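Local coordinates for protein alpha-amylase (Eisenia fetida, PDB 6M4K) that probably catalyses the internal hydrolysis of alpha-1,4-glucosidic linkages in starch-like polysaccharides, as a calcium- and chloride-dependent glycoside hydrolase of family 13, at residues Y234-D239 with T257-G262; A295-D300 with W335-V340; R188-G193 with N218-Q223. All blocks are in the same frame, centred on the assembly; numbering follows the deposited sequence. Where two conformers were deposited one is given.

Contact 1 of 3, residues Y234-D239 with T257-G262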
loop_
_atom_site.group_PDB
_atom_site.type_symbol
_atom_site.label_atom_id
_atom_site.label_comp_id
_atom_site.label_asym_id
_atom_site.label_seq_id
_atom_site.Cartn_x
_atom_site.Cartn_y
_atom_site.Cartn_z
ATOM N N TYR A 234 -5.760 8.614 -3.005
ATOM C CA TYR A 234 -5.795 7.349 -3.714
ATOM C C TYR A 234 -6.910 6.485 -3.147
ATOM O O TYR A 234 -7.106 6.420 -1.929
ATOM C CB TYR A 234 -4.440 6.626 -3.786
ATOM C CG TYR A 234 -3.717 6.350 -2.487
ATOM C CD1 TYR A 234 -2.989 7.346 -1.857
ATOM C CD2 TYR A 234 -3.732 5.081 -1.916
ATOM C CE1 TYR A 234 -2.293 7.102 -0.681
ATOM C CE2 TYR A 234 -3.017 4.814 -0.756
ATOM C CZ TYR A 234 -2.313 5.832 -0.140
ATOM O OH TYR A 234 -1.604 5.603 1.026
ATOM N N GLN A 235 -7.663 5.856 -4.033
ATOM C CA GLN A 235 -8.953 5.269 -3.708
ATOM C C GLN A 235 -8.825 3.758 -3.762
ATOM O O GLN A 235 -8.358 3.209 -4.765
ATOM C CB GLN A 235 -9.999 5.740 -4.723
ATOM C CG GLN A 235 -10.243 7.229 -4.685
ATOM C CD GLN A 235 -10.870 7.723 -5.969
ATOM O OE1 GLN A 235 -12.096 7.870 -6.068
ATOM N NE2 GLN A 235 -10.040 7.937 -6.980
ATOM N N GLU A 236 -9.212 3.082 -2.679
ATOM C CA GLU A 236 -9.218 1.626 -2.693
ATOM C C GLU A 236 -10.446 1.171 -3.460
ATOM O O GLU A 236 -11.569 1.201 -2.944
ATOM C CB GLU A 236 -9.232 1.040 -1.288
ATOM C CG GLU A 236 -9.119 -0.485 -1.367
ATOM C CD GLU A 236 -9.859 -1.258 -0.285
ATOM O OE1 GLU A 236 -10.804 -0.727 0.343
ATOM O OE2 GLU A 236 -9.484 -2.440 -0.078
ATOM N N VAL A 237 -10.240 0.757 -4.701
ATOM C CA VAL A 237 -11.272 0.142 -5.518
ATOM C C VAL A 237 -10.743 -1.226 -5.891
ATOM O O VAL A 237 -9.764 -1.332 -6.645
ATOM C CB VAL A 237 -11.578 0.963 -6.776
ATOM C CG1 VAL A 237 -12.682 0.287 -7.587
ATOM C CG2 VAL A 237 -11.951 2.386 -6.404
ATOM N N ILE A 238 -11.370 -2.272 -5.368
ATOM C CA ILE A 238 -10.982 -3.638 -5.693
ATOM C C ILE A 238 -11.660 -4.001 -7.013
ATOM O O ILE A 238 -12.877 -4.202 -7.065
ATOM C CB ILE A 238 -11.375 -4.617 -4.581
ATOM C CG1 ILE A 238 -10.754 -4.209 -3.240
ATOM C CG2 ILE A 238 -10.935 -6.022 -4.961
ATOM C CD1 ILE A 238 -11.310 -4.985 -2.049
ATOM N N ASP A 239 -10.879 -4.074 -8.090
ATOM C CA ASP A 239 -11.432 -4.370 -9.415
ATOM C C ASP A 239 -10.480 -5.321 -10.129
ATOM O O ASP A 239 -9.467 -4.892 -10.689
ATOM C CB ASP A 239 -11.656 -3.095 -10.223
ATOM C CG ASP A 239 -12.107 -3.372 -11.656
ATOM O OD1 ASP A 239 -12.563 -4.500 -11.931
ATOM O OD2 ASP A 239 -12.033 -2.437 -12.485
ATOM N N THR A 257 -6.119 2.275 -6.429
ATOM C CA THR A 257 -5.377 1.043 -6.187
ATOM C C THR A 257 -5.575 0.084 -7.349
ATOM O O THR A 257 -6.708 -0.265 -7.695
ATOM C CB THR A 257 -5.924 0.363 -4.927
ATOM O OG1 THR A 257 -7.344 0.179 -5.068
ATOM C CG2 THR A 257 -5.650 1.191 -3.678
ATOM N N GLU A 258 -4.473 -0.399 -7.920
ATOM C CA GLU A 258 -4.558 -1.375 -9.006
ATOM C C GLU A 258 -4.280 -2.770 -8.448
ATOM O O GLU A 258 -3.131 -3.215 -8.372
ATOM C CB GLU A 258 -3.619 -0.989 -10.145
ATOM C CG GLU A 258 -3.593 -1.981 -11.321
ATOM C CD GLU A 258 -4.975 -2.333 -11.851
ATOM O OE1 GLU A 258 -5.329 -1.886 -12.969
ATOM O OE2 GLU A 258 -5.706 -3.080 -11.164
ATOM N N PHE A 259 -5.346 -3.462 -8.035
ATOM C CA PHE A 259 -5.186 -4.813 -7.510
ATOM C C PHE A 259 -4.773 -5.824 -8.580
ATOM O O PHE A 259 -4.253 -6.895 -8.244
ATOM C CB PHE A 259 -6.471 -5.249 -6.803
ATOM C CG PHE A 259 -6.633 -4.657 -5.433
ATOM C CD1 PHE A 259 -7.179 -3.386 -5.259
ATOM C CD2 PHE A 259 -6.203 -5.363 -4.315
ATOM C CE1 PHE A 259 -7.311 -2.843 -3.990
ATOM C CE2 PHE A 259 -6.330 -4.822 -3.044
ATOM C CZ PHE A 259 -6.880 -3.565 -2.879
ATOM N N LYS A 260 -4.970 -5.518 -9.863
ATOM C CA LYS A 260 -4.493 -6.448 -10.886
ATOM C C LYS A 260 -2.978 -6.559 -10.878
ATOM O O LYS A 260 -2.431 -7.592 -11.264
ATOM C CB LYS A 260 -4.963 -6.018 -12.280
ATOM C CG LYS A 260 -6.470 -6.065 -12.464
ATOM C CD LYS A 260 -6.884 -5.359 -13.763
ATOM C CE LYS A 260 -8.402 -5.362 -13.950
ATOM N NZ LYS A 260 -8.788 -4.561 -15.150
ATOM N N HIS A 261 -2.293 -5.509 -10.440
ATOM C CA HIS A 261 -0.834 -5.474 -10.467
ATOM C C HIS A 261 -0.243 -6.581 -9.594
ATOM O O HIS A 261 0.564 -7.397 -10.059
ATOM C CB HIS A 261 -0.423 -4.065 -10.025
ATOM C CG HIS A 261 1.023 -3.876 -9.701
ATOM N ND1 HIS A 261 1.908 -3.274 -10.574
ATOM C CD2 HIS A 261 1.714 -4.112 -8.562
ATOM C CE1 HIS A 261 3.086 -3.169 -9.985
ATOM N NE2 HIS A 261 2.994 -3.670 -8.764
ATOM N N GLY A 262 -0.656 -6.643 -8.328
ATOM C CA GLY A 262 -0.138 -7.682 -7.448
ATOM C C GLY A 262 -0.654 -9.064 -7.797
ATOM O O GLY A 262 0.043 -10.064 -7.588
HETATM O O HOH W 1 -8.193 -2.770 -8.498
HETATM O O HOH W 2 -8.311 -2.575 -11.278
HETATM O O HOH W 3 -11.661 -4.257 -14.934
#
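Thr257 carries OG1 between its backbone N and carbonyl carbon (chi1 54°), and this turns the hydroxyl to the backbone of Val237. Phe259 has CG anti to its own carbonyl carbon (chi1 -78°), which lays the ring against Ile238. Val237 N donates to Thr257 OG1 at 3.0 Å. Thr257 N donates to Gln235 O at 2.9 Å, nearly straight at the hydrogen. CG2 of Thr257 packs over the backbone at Glu236. Here neighbouring parallel strands of the TIM barrel, 232-235 and 255-257, leave the sheet and run on as loop and helix. Ile238 CG1 sits over one face of the Phe259 ring, off-centre toward the rim, in a CH-pi contact 4.1 Å from the centroid. Glu236 CG touches the ring edge at CE1, while its carboxylate bonds to Ala201 N. Water 1 lies in plane at the ring edge and joins Val237 O, Asp239 N and Phe259 N. Glu258 is the N-cap of helix 259-270: its OE2 accepts from Lys260 N at 2.9 Å, from above the carboxylate plane, and OE1 accepts from Leu290 N. Water 2 lies between OE2 and Asp239 O, within bonding distance of both. Lys260 CE lies 3.5 Å from Asp239 O.

Contact 2 of 3, residues A295-D300 with W335-V340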
loop_
_atom_site.group_PDB
_atom_site.type_symbol
_atom_site.label_atom_id
_atom_site.label_comp_id
_atom_site.label_asym_id
_atom_site.label_seq_id
_atom_site.Cartn_x
_atom_site.Cartn_y
_atom_site.Cartn_z
ATOM N N ALA A 295 -2.460 4.982 -11.173
ATOM C CA ALA A 295 -2.407 3.775 -10.359
ATOM C C ALA A 295 -1.549 3.953 -9.119
ATOM O O ALA A 295 -0.475 4.564 -9.157
ATOM C CB ALA A 295 -1.844 2.599 -11.163
ATOM N N LEU A 296 -2.042 3.373 -8.031
ATOM C CA LEU A 296 -1.278 3.091 -6.828
ATOM C C LEU A 296 -1.061 1.582 -6.837
ATOM O O LEU A 296 -2.029 0.819 -6.909
ATOM C CB LEU A 296 -2.098 3.535 -5.619
ATOM C CG LEU A 296 -1.528 3.583 -4.199
ATOM C CD1 LEU A 296 -1.301 2.184 -3.607
ATOM C CD2 LEU A 296 -0.279 4.461 -4.068
ATOM N N VAL A 297 0.209 1.156 -6.811
ATOM C CA VAL A 297 0.561 -0.243 -7.026
ATOM C C VAL A 297 1.292 -0.784 -5.800
ATOM O O VAL A 297 1.885 -0.043 -5.015
ATOM C CB VAL A 297 1.376 -0.473 -8.324
ATOM C CG1 VAL A 297 0.625 0.095 -9.525
ATOM C CG2 VAL A 297 2.754 0.159 -8.241
ATOM N N PHE A 298 1.241 -2.108 -5.657
ATOM C CA PHE A 298 1.728 -2.780 -4.451
ATOM C C PHE A 298 1.657 -4.283 -4.686
ATOM O O PHE A 298 0.790 -4.768 -5.419
ATOM C CB PHE A 298 0.890 -2.395 -3.207
ATOM C CG PHE A 298 -0.592 -2.544 -3.421
ATOM C CD1 PHE A 298 -1.306 -1.538 -4.060
ATOM C CD2 PHE A 298 -1.271 -3.695 -3.041
ATOM C CE1 PHE A 298 -2.665 -1.672 -4.315
ATOM C CE2 PHE A 298 -2.646 -3.820 -3.273
ATOM C CZ PHE A 298 -3.339 -2.805 -3.919
ATOM N N ILE A 299 2.569 -5.018 -4.040
ATOM C CA ILE A 299 2.553 -6.475 -4.147
ATOM C C ILE A 299 1.438 -7.075 -3.299
ATOM O O ILE A 299 0.706 -7.968 -3.757
ATOM C CB ILE A 299 3.936 -7.057 -3.804
ATOM C CG1 ILE A 299 4.987 -6.501 -4.775
ATOM C CG2 ILE A 299 3.908 -8.598 -3.822
ATOM C CD1 ILE A 299 4.665 -6.688 -6.262
ATOM N N ASP A 300 1.296 -6.603 -2.058
ATOM C CA ASP A 300 0.242 -7.065 -1.165
ATOM C C ASP A 300 -0.225 -5.894 -0.316
ATOM O O ASP A 300 0.450 -4.865 -0.220
ATOM C CB ASP A 300 0.661 -8.284 -0.294
ATOM C CG ASP A 300 1.738 -7.963 0.734
ATOM O OD1 ASP A 300 2.571 -7.056 0.517
ATOM O OD2 ASP A 300 1.782 -8.669 1.778
ATOM N N TRP A 335 10.896 -1.261 -12.280
ATOM C CA TRP A 335 10.061 -0.938 -13.426
ATOM C C TRP A 335 9.599 0.515 -13.323
ATOM O O TRP A 335 9.922 1.237 -12.381
ATOM C CB TRP A 335 8.867 -1.892 -13.469
ATOM C CG TRP A 335 8.223 -2.156 -14.805
ATOM C CD1 TRP A 335 6.917 -1.922 -15.146
ATOM C CD2 TRP A 335 8.830 -2.776 -15.944
ATOM N NE1 TRP A 335 6.682 -2.345 -16.431
ATOM C CE2 TRP A 335 7.842 -2.872 -16.942
ATOM C CE3 TRP A 335 10.118 -3.253 -16.219
ATOM C CZ2 TRP A 335 8.101 -3.428 -18.190
ATOM C CZ3 TRP A 335 10.371 -3.810 -17.449
ATOM C CH2 TRP A 335 9.373 -3.886 -18.426
ATOM N N ASP A 336 8.855 0.965 -14.332
ATOM C CA ASP A 336 8.259 2.304 -14.319
ATOM C C ASP A 336 6.769 2.119 -14.557
ATOM O O ASP A 336 6.315 2.052 -15.703
ATOM C CB ASP A 336 8.892 3.208 -15.363
ATOM C CG ASP A 336 8.367 4.631 -15.292
ATOM O OD1 ASP A 336 7.725 4.984 -14.280
ATOM O OD2 ASP A 336 8.600 5.401 -16.244
ATOM N N TYR A 337 6.018 2.015 -13.469
ATOM C CA TYR A 337 4.583 1.808 -13.545
ATOM C C TYR A 337 3.960 2.030 -12.175
ATOM O O TYR A 337 4.150 1.232 -11.243
ATOM C CB TYR A 337 4.220 0.403 -14.050
ATOM C CG TYR A 337 2.722 0.155 -14.051
ATOM C CD1 TYR A 337 1.902 0.739 -15.015
ATOM C CD2 TYR A 337 2.125 -0.632 -13.071
ATOM C CE1 TYR A 337 0.531 0.529 -15.015
ATOM C CE2 TYR A 337 0.765 -0.843 -13.060
ATOM C CZ TYR A 337 -0.036 -0.254 -14.020
ATOM O OH TYR A 337 -1.387 -0.492 -13.977
ATOM N N GLY A 338 3.209 3.120 -12.036
ATOM C CA GLY A 338 2.422 3.361 -10.847
ATOM C C GLY A 338 3.204 4.007 -9.723
ATOM O O GLY A 338 4.433 4.057 -9.707
ATOM N N HIS A 339 2.452 4.514 -8.753
ATOM C CA HIS A 339 3.021 4.991 -7.501
ATOM C C HIS A 339 3.155 3.799 -6.560
ATOM O O HIS A 339 2.145 3.198 -6.179
ATOM C CB HIS A 339 2.111 6.050 -6.884
ATOM C CG HIS A 339 2.723 6.744 -5.715
ATOM N ND1 HIS A 339 1.987 7.435 -4.777
ATOM C CD2 HIS A 339 4.017 6.860 -5.343
ATOM C CE1 HIS A 339 2.807 7.950 -3.878
ATOM N NE2 HIS A 339 4.046 7.619 -4.200
ATOM N N VAL A 340 4.385 3.472 -6.178
ATOM C CA VAL A 340 4.668 2.230 -5.447
ATOM C C VAL A 340 4.486 2.418 -3.947
ATOM O O VAL A 340 5.073 3.327 -3.343
ATOM C CB VAL A 340 6.088 1.731 -5.742
ATOM C CG1 VAL A 340 6.399 0.495 -4.884
ATOM C CG2 VAL A 340 6.249 1.424 -7.232
#
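Val297 pushes its two methyls into the bend of the chain at Tyr337 and Gly338. Val297 CG1 rests against the Tyr337 ring, 3.7 Å from Tyr337 CE2. With CG1 anti to the carbonyl carbon (chi1 -55°), CG2 falls between the backbone N and that carbon, where it meets Tyr337 O. Val297 CG2 is also 3.9 Å from Val340 CG2. The hollow depends on Gly338. A side chain there would run into Val297 CG1, and its positive phi also favours glycine. Ala295 CB adds a smaller bump near the hydroxyl end of the same tyrosine, whose OH bonds to Leu290 O. An alanine in place of Val297 would probably open a gap beside Tyr337 and Val340 and leave the tyrosine ring less firmly seated.

Leu296 and His339 project to the other side of the sheet. Leu296 CD2 slips in beside the imidazole, 3.8 Å from His339 ND1, and also touches His339 O. The imidazole is fixed from outside the two segments: ND1 bonds to Tyr232 OH, NE2 to Asp17 O, and Tyr10 stacks on the ring.

Between the two layers runs the parallel pairing of strands 295-297 and 339-344, the seventh and eighth strands of the TIM barrel. Helix 322-334 connects them in a beta-alpha-beta crossover. His339 N donates to Ala295 O at 3.0 Å, and Val297 N donates to His339 O at 2.9 Å. Both bonds are almost straight at the hydrogen. Backbone bonds thus set the register. Apolar packing fills the Val297 face, while on the other a leucine methyl lies against an imidazole with both nitrogens satisfied.

Contact 3 of 3, residues R188-G193 with N218-Q223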
loop_
_atom_site.group_PDB
_atom_site.type_symbol
_atom_site.label_atom_id
_atom_site.label_comp_id
_atom_site.label_asym_id
_atom_site.label_seq_id
_atom_site.Cartn_x
_atom_site.Cartn_y
_atom_site.Cartn_z
ATOM N N ARG A 188 -9.975 18.816 8.946
ATOM C CA ARG A 188 -9.277 18.968 10.214
ATOM C C ARG A 188 -7.901 18.329 10.132
ATOM O O ARG A 188 -6.897 18.921 10.546
ATOM C CB ARG A 188 -10.125 18.351 11.335
ATOM C CG ARG A 188 -9.537 18.454 12.736
ATOM C CD ARG A 188 -10.604 18.255 13.841
ATOM N NE ARG A 188 -11.790 17.566 13.351
ATOM C CZ ARG A 188 -12.087 16.299 13.628
ATOM N NH1 ARG A 188 -11.289 15.589 14.415
ATOM N NH2 ARG A 188 -13.176 15.742 13.116
ATOM N N LEU A 189 -7.833 17.143 9.522
ATOM C CA LEU A 189 -6.556 16.453 9.403
ATOM C C LEU A 189 -5.628 17.168 8.429
ATOM O O LEU A 189 -4.427 17.310 8.708
ATOM C CB LEU A 189 -6.782 14.991 9.026
ATOM C CG LEU A 189 -7.064 14.039 10.200
ATOM C CD1 LEU A 189 -8.194 14.514 11.119
ATOM C CD2 LEU A 189 -7.356 12.650 9.675
ATOM N N ILE A 190 -6.161 17.649 7.300
ATOM C CA ILE A 190 -5.353 18.444 6.379
ATOM C C ILE A 190 -4.788 19.663 7.099
ATOM O O ILE A 190 -3.605 19.994 6.953
ATOM C CB ILE A 190 -6.186 18.839 5.148
ATOM C CG1 ILE A 190 -6.469 17.618 4.280
ATOM C CG2 ILE A 190 -5.456 19.898 4.322
ATOM C CD1 ILE A 190 -7.532 17.869 3.223
ATOM N N GLY A 191 -5.603 20.303 7.943
ATOM C CA GLY A 191 -5.126 21.480 8.648
ATOM C C GLY A 191 -3.970 21.192 9.582
ATOM O O GLY A 191 -3.101 22.042 9.784
ATOM N N TRP A 192 -3.929 19.989 10.154
ATOM C CA TRP A 192 -2.812 19.593 11.004
ATOM C C TRP A 192 -1.558 19.229 10.218
ATOM O O TRP A 192 -0.479 19.131 10.810
ATOM C CB TRP A 192 -3.194 18.395 11.869
ATOM C CG TRP A 192 -4.332 18.654 12.806
ATOM C CD1 TRP A 192 -4.860 19.867 13.159
ATOM C CD2 TRP A 192 -5.095 17.666 13.504
ATOM N NE1 TRP A 192 -5.900 19.686 14.040
ATOM C CE2 TRP A 192 -6.063 18.343 14.271
ATOM C CE3 TRP A 192 -5.049 16.268 13.562
ATOM C CZ2 TRP A 192 -6.980 17.674 15.083
ATOM C CZ3 TRP A 192 -5.958 15.604 14.368
ATOM C CH2 TRP A 192 -6.909 16.309 15.120
ATOM N N GLY A 193 -1.663 19.029 8.908
ATOM C CA GLY A 193 -0.505 18.696 8.097
ATOM C C GLY A 193 -0.594 17.383 7.366
ATOM O O GLY A 193 0.379 17.011 6.694
ATOM N N ASN A 218 -10.191 21.598 1.817
ATOM C CA ASN A 218 -9.221 22.678 1.798
ATOM C C ASN A 218 -7.900 22.186 1.216
ATOM O O ASN A 218 -7.606 20.986 1.198
ATOM C CB ASN A 218 -8.974 23.185 3.216
ATOM C CG ASN A 218 -10.232 23.711 3.876
ATOM O OD1 ASN A 218 -11.136 24.214 3.206
ATOM N ND2 ASN A 218 -10.296 23.597 5.195
ATOM N N GLN A 219 -7.095 23.131 0.743
ATOM C CA GLN A 219 -5.792 22.776 0.205
ATOM C C GLN A 219 -4.782 22.526 1.329
ATOM O O GLN A 219 -5.032 22.806 2.499
ATOM C CB GLN A 219 -5.332 23.827 -0.806
ATOM C CG GLN A 219 -6.247 23.802 -2.037
ATOM C CD GLN A 219 -5.778 24.649 -3.190
ATOM O OE1 GLN A 219 -5.518 25.839 -3.039
ATOM N NE2 GLN A 219 -5.689 24.038 -4.367
ATOM N N LEU A 220 -3.626 21.990 0.953
ATOM C CA LEU A 220 -2.651 21.527 1.932
ATOM C C LEU A 220 -2.058 22.683 2.737
ATOM O O LEU A 220 -2.019 23.836 2.294
ATOM C CB LEU A 220 -1.532 20.757 1.227
ATOM C CG LEU A 220 -1.954 19.444 0.572
ATOM C CD1 LEU A 220 -0.773 18.792 -0.112
ATOM C CD2 LEU A 220 -2.558 18.497 1.593
ATOM N N ASN A 221 -1.594 22.353 3.932
ATOM C CA ASN A 221 -1.072 23.340 4.866
ATOM C C ASN A 221 0.279 23.864 4.378
ATOM O O ASN A 221 1.246 23.106 4.239
ATOM C CB ASN A 221 -0.938 22.644 6.221
ATOM C CG ASN A 221 -0.517 23.567 7.329
ATOM O OD1 ASN A 221 0.265 24.492 7.121
ATOM N ND2 ASN A 221 -1.007 23.293 8.539
ATOM N N THR A 222 0.349 25.175 4.113
ATOM C CA THR A 222 1.537 25.770 3.506
ATOM C C THR A 222 2.697 25.952 4.469
ATOM O O THR A 222 3.744 26.457 4.056
ATOM C CB THR A 222 1.207 27.086 2.796
ATOM O OG1 THR A 222 0.655 28.015 3.733
ATOM C CG2 THR A 222 0.211 26.839 1.677
ATOM N N GLN A 223 2.564 25.538 5.729
ATOM C CA GLN A 223 3.760 25.394 6.548
ATOM C C GLN A 223 4.751 24.435 5.898
ATOM O O GLN A 223 5.966 24.605 6.040
ATOM C CB GLN A 223 3.391 24.925 7.957
ATOM C CG GLN A 223 4.570 24.879 8.922
ATOM C CD GLN A 223 4.170 24.448 10.324
ATOM O OE1 GLN A 223 3.039 24.659 10.751
ATOM N NE2 GLN A 223 5.104 23.842 11.043
HETATM O O HOH W 4 -1.717 19.632 4.991
#
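A side-chain amide from an irregular loop reaches a carbonyl in the last turn of a helix: Asn221 ND2 donates to Gly191 O at 2.7 Å. The bond is short but bent, 139° at the hydrogen. The amide group meets the oxygen within its own plane, yet it stands above the plane of the Gly191 carbonyl. CG of Asn221 lies anti to the backbone N (chi1 -175°), which points the amide at the helix end. The other end of this amide is held too. Asn221 OD1 accepts from Gln223 N at 2.9 Å, forming an Asx turn, so the group is gripped at both ends and its rotation is largely fixed.

One residue earlier, water 4 donates to Ile190 O and accepts from Asn221 N. It bridges the helix and the loop backbone beside the direct bond. Ile190 supplies the apolar part. Ile190 CG2 lies 3.5 Å from Gln219 O and 4.2 Å from Leu220 CD2. Ile190 CD1 lies 3.7 Å from Asn218 O. The loop backbone thus curves round one isoleucine side chain. Asn187, one turn before Gly191, also holds the loop, through OD1 to Asn218 N.

Gly193 has positive phi, and Gly193 N bonds back to Ile190 O at 2.9 Å and, weakly, to Leu189 O. Helix 176-192 therefore ends in a Schellman motif.

Contact 3 comes first along the chain, then contact 1, then contact 2, and all three lie in the family 13 catalytic region. Contacts 1 and 2 are neighbours, their centres about 10 Å apart. Both involve the eight-stranded parallel barrel, and they touch: Glu258 N probably bonds to Leu296 O, and Tyr234 packs on Leu296. They therefore form one continuous stretch of barrel wall, from strand 232-235 through 255-257 and 295-297 to 339-344. Contact 3 is peripheral. Its centre lies about 26 Å from each of the others, and it joins helix 176-192 to the loop preceding strand 232-235, the strand that leads into contact 1.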